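Local structure of Glyco_hydro_cc domain-containing protein (Pseudomonas viridiflava, 6UAV) at residues V12-S22 and R38-Y48. The protein is a family GH128 (subgroup II) endo-beta-1,3-glucanase, an enzyme that hydrolyses internal linkages of beta-1,3-glucans. Sequence-based numbering, arbitrary orientation.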
loop_
_atom_site.group_PDB
_atom_site.type_symbol
_atom_site.label_atom_id
_atom_site.label_comp_id
_atom_site.label_asym_id
_atom_site.label_seq_id
_atom_site.Cartn_x
_atom_site.Cartn_y
_atom_site.Cartn_z
ATOM N N VAL A 12 7.500 6.650 8.590
ATOM C CA VAL A 12 8.505 6.364 9.645
ATOM C C VAL A 12 9.541 7.498 9.601
ATOM O O VAL A 12 10.113 7.773 8.503
ATOM C CB VAL A 12 9.175 5.022 9.412
ATOM C CG1 VAL A 12 10.251 4.809 10.441
ATOM C CG2 VAL A 12 8.172 3.889 9.423
ATOM N N ALA A 13 9.751 8.176 10.736
ATOM C CA ALA A 13 10.661 9.351 10.846
ATOM C C ALA A 13 11.876 9.014 11.736
ATOM O O ALA A 13 13.057 9.352 11.392
ATOM C CB ALA A 13 9.875 10.536 11.326
ATOM N N SER A 14 11.695 8.129 12.681
ATOM C CA SER A 14 12.665 7.917 13.763
ATOM C C SER A 14 13.411 6.624 13.514
ATOM O O SER A 14 12.776 5.592 13.426
ATOM C CB SER A 14 11.965 7.863 15.050
ATOM O OG SER A 14 12.889 7.556 16.083
ATOM N N PRO A 15 14.754 6.655 13.525
ATOM C CA PRO A 15 15.543 5.423 13.538
ATOM C C PRO A 15 15.124 4.510 14.699
ATOM O O PRO A 15 15.070 3.320 14.525
ATOM C CB PRO A 15 16.998 5.891 13.673
ATOM C CG PRO A 15 16.954 7.285 13.123
ATOM C CD PRO A 15 15.611 7.870 13.529
ATOM N N ALA A 16 14.751 5.079 15.850
ATOM C CA ALA A 16 14.297 4.250 16.997
ATOM C C ALA A 16 13.059 3.423 16.595
ATOM O O ALA A 16 12.926 2.274 17.019
ATOM C CB ALA A 16 14.013 5.122 18.160
ATOM N N ASP A 17 12.135 4.029 15.857
ATOM C CA ASP A 17 10.949 3.301 15.360
ATOM C C ASP A 17 11.380 2.191 14.407
ATOM O O ASP A 17 10.798 1.140 14.435
ATOM C CB ASP A 17 9.965 4.249 14.691
ATOM C CG ASP A 17 9.145 5.081 15.642
ATOM O OD1 ASP A 17 9.001 4.691 16.863
ATOM O OD2 ASP A 17 8.529 6.039 15.135
ATOM N N LEU A 18 12.385 2.403 13.556
ATOM C CA LEU A 18 12.943 1.275 12.749
ATOM C C LEU A 18 13.539 0.167 13.611
ATOM O O LEU A 18 13.341 -1.005 13.239
ATOM C CB LEU A 18 13.981 1.795 11.761
ATOM C CG LEU A 18 13.410 2.623 10.637
ATOM C CD1 LEU A 18 14.541 3.226 9.822
ATOM C CD2 LEU A 18 12.450 1.823 9.786
ATOM N N SER A 19 14.249 0.456 14.705
ATOM C CA SER A 19 14.795 -0.601 15.590
ATOM C C SER A 19 13.623 -1.486 16.026
ATOM O O SER A 19 13.709 -2.751 15.914
ATOM C CB SER A 19 15.504 -0.032 16.795
ATOM O OG SER A 19 16.764 0.558 16.464
ATOM N N ALA A 20 12.525 -0.850 16.447
ATOM C CA ALA A 20 11.349 -1.551 17.025
ATOM C C ALA A 20 10.695 -2.413 15.923
ATOM O O ALA A 20 10.395 -3.621 16.166
ATOM C CB ALA A 20 10.418 -0.496 17.606
ATOM N N LEU A 21 10.510 -1.830 14.739
ATOM C CA LEU A 21 9.735 -2.473 13.638
ATOM C C LEU A 21 10.572 -3.544 12.950
ATOM O O LEU A 21 9.985 -4.466 12.431
ATOM C CB LEU A 21 9.291 -1.445 12.613
ATOM C CG LEU A 21 8.217 -0.480 13.106
ATOM C CD1 LEU A 21 8.114 0.659 12.147
ATOM C CD2 LEU A 21 6.876 -1.171 13.350
ATOM N N SER A 22 11.882 -3.432 12.922
ATOM C CA SER A 22 12.651 -4.145 11.878
ATOM C C SER A 22 12.829 -5.613 12.212
ATOM O O SER A 22 13.192 -6.350 11.305
ATOM C CB SER A 22 13.970 -3.461 11.666
ATOM O OG SER A 22 14.735 -3.605 12.820
ATOM N N ARG A 38 14.210 13.051 8.019
ATOM C CA ARG A 38 14.999 12.641 9.215
ATOM C C ARG A 38 15.867 11.429 8.853
ATOM O O ARG A 38 16.992 11.311 9.419
ATOM C CB ARG A 38 14.062 12.427 10.397
ATOM C CG ARG A 38 14.818 12.167 11.689
ATOM C CD ARG A 38 13.849 12.051 12.854
ATOM N NE ARG A 38 14.516 11.683 14.100
ATOM C CZ ARG A 38 13.892 11.320 15.224
ATOM N NH1 ARG A 38 14.596 11.001 16.302
ATOM N NH2 ARG A 38 12.577 11.319 15.262
ATOM N N LEU A 39 15.458 10.615 7.859
ATOM C CA LEU A 39 16.208 9.344 7.588
ATOM C C LEU A 39 17.259 9.525 6.502
ATOM O O LEU A 39 17.920 8.525 6.139
ATOM C CB LEU A 39 15.201 8.267 7.183
ATOM C CG LEU A 39 14.288 7.761 8.290
ATOM C CD1 LEU A 39 13.258 6.791 7.740
ATOM C CD2 LEU A 39 15.063 7.037 9.353
ATOM N N ALA A 40 17.460 10.740 5.967
ATOM C CA ALA A 40 18.288 10.948 4.761
ATOM C C ALA A 40 19.725 10.456 4.951
ATOM O O ALA A 40 20.347 10.054 3.955
ATOM C CB ALA A 40 18.320 12.418 4.390
ATOM N N ALA A 41 20.305 10.634 6.124
ATOM C CA ALA A 41 21.734 10.301 6.399
ATOM C C ALA A 41 21.857 9.040 7.263
ATOM O O ALA A 41 22.900 8.885 7.969
ATOM C CB ALA A 41 22.410 11.473 7.047
ATOM N N TYR A 42 20.914 8.118 7.073
ATOM C CA TYR A 42 20.935 6.806 7.773
ATOM C C TYR A 42 20.868 5.679 6.736
ATOM O O TYR A 42 20.028 5.650 5.871
ATOM C CB TYR A 42 19.785 6.676 8.770
ATOM C CG TYR A 42 19.860 7.569 9.979
ATOM C CD1 TYR A 42 20.607 7.224 11.100
ATOM C CD2 TYR A 42 19.175 8.778 9.995
ATOM C CE1 TYR A 42 20.643 8.029 12.218
ATOM C CE2 TYR A 42 19.202 9.591 11.112
ATOM C CZ TYR A 42 19.915 9.198 12.217
ATOM O OH TYR A 42 19.946 9.946 13.353
ATOM N N ASP A 43 21.764 4.730 6.848
ATOM C CA ASP A 43 21.705 3.526 5.988
ATOM C C ASP A 43 20.687 2.544 6.579
ATOM O O ASP A 43 21.095 1.563 7.218
ATOM C CB ASP A 43 23.088 2.937 5.844
ATOM C CG ASP A 43 23.144 1.739 4.918
ATOM O OD1 ASP A 43 22.089 1.409 4.297
ATOM O OD2 ASP A 43 24.235 1.168 4.876
ATOM N N TYR A 44 19.431 2.833 6.396
ATOM C CA TYR A 44 18.334 2.031 6.977
ATOM C C TYR A 44 18.339 0.639 6.370
ATOM O O TYR A 44 18.015 -0.327 7.082
ATOM C CB TYR A 44 17.018 2.790 6.907
ATOM C CG TYR A 44 16.574 3.237 5.551
ATOM C CD1 TYR A 44 16.028 2.330 4.669
ATOM C CD2 TYR A 44 16.704 4.554 5.129
ATOM C CE1 TYR A 44 15.661 2.692 3.387
ATOM C CE2 TYR A 44 16.288 4.951 3.868
ATOM C CZ TYR A 44 15.803 4.007 2.986
ATOM O OH TYR A 44 15.386 4.268 1.707
ATOM N N ALA A 45 18.625 0.494 5.089
ATOM C CA ALA A 45 18.537 -0.812 4.419
ATOM C C ALA A 45 19.625 -1.702 4.971
ATOM O O ALA A 45 19.312 -2.821 5.345
ATOM C CB ALA A 45 18.650 -0.687 2.898
ATOM N N GLY A 46 20.841 -1.199 5.087
ATOM C CA GLY A 46 21.983 -1.972 5.586
ATOM C C GLY A 46 21.869 -2.300 7.051
ATOM O O GLY A 46 22.290 -3.380 7.413
ATOM N N GLN A 47 21.401 -1.400 7.894
ATOM C CA GLN A 47 21.425 -1.617 9.376
ATOM C C GLN A 47 20.174 -2.372 9.843
ATOM O O GLN A 47 20.309 -3.184 10.708
ATOM C CB GLN A 47 21.493 -0.290 10.138
ATOM C CG GLN A 47 21.494 -0.470 11.672
ATOM C CD GLN A 47 22.605 -1.328 12.212
ATOM O OE1 GLN A 47 23.661 -1.554 11.587
ATOM N NE2 GLN A 47 22.361 -1.870 13.416
ATOM N N TYR A 48 18.980 -2.037 9.347
ATOM C CA TYR A 48 17.695 -2.575 9.844
ATOM C C TYR A 48 17.153 -3.634 8.872
ATOM O O TYR A 48 16.142 -4.282 9.203
ATOM C CB TYR A 48 16.687 -1.432 9.992
ATOM C CG TYR A 48 17.157 -0.337 10.904
ATOM C CD1 TYR A 48 17.050 -0.433 12.276
ATOM C CD2 TYR A 48 17.628 0.848 10.410
ATOM C CE1 TYR A 48 17.492 0.584 13.114
ATOM C CE2 TYR A 48 18.098 1.866 11.208
ATOM C CZ TYR A 48 17.969 1.777 12.570
ATOM O OH TYR A 48 18.407 2.826 13.320
HETATM O O HOH W 1 17.634 3.070 15.862
#
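Tyr48 fits knob-into-hole among Pro15, Leu18, Ser19 and Ser22 of helix 15-22. Its ring is covered on one face by Leu18 CB, a CH-pi contact 3.7 Å from the centroid and almost straight above it; Gln47 CG, from Tyr48's own helix, lies over the opposite face. A second CH-pi contact joins Pro15 CG to a face of the Tyr42 ring, toward its rim at CZ (3.6 Å). Deeper, Leu18 CD1 and Leu39 CD2 meet tip to tip at 3.9 Å, and Leu18 CD1 also touches Tyr44 CB. Arg38, extended with CG anti to the backbone N (chi1 -173°), packs its aliphatic chain against Ala13 O, with Arg38 CD 3.2 Å from it, and lays a guanidinium face over Ser14 CA and CB.

Polar links are indirect. One water bridges Ser19 OG and Tyr48 OH, 2.7 Å from each. Glu243 takes a salt bridge from Arg38 NH1 and a hydrogen bond from Ser14 OG.

The contact joins helix 15-22, which follows strand 6-9 of the TIM barrel, to helix 44-48, which follows strand 27-29; the axes of these short helices cross at -48°. With no direct hydrogen bond between the segments and Ala13 O buried without a partner, cohesion rests on ring-face and aliphatic packing, supplemented by the water and the shared carboxylate.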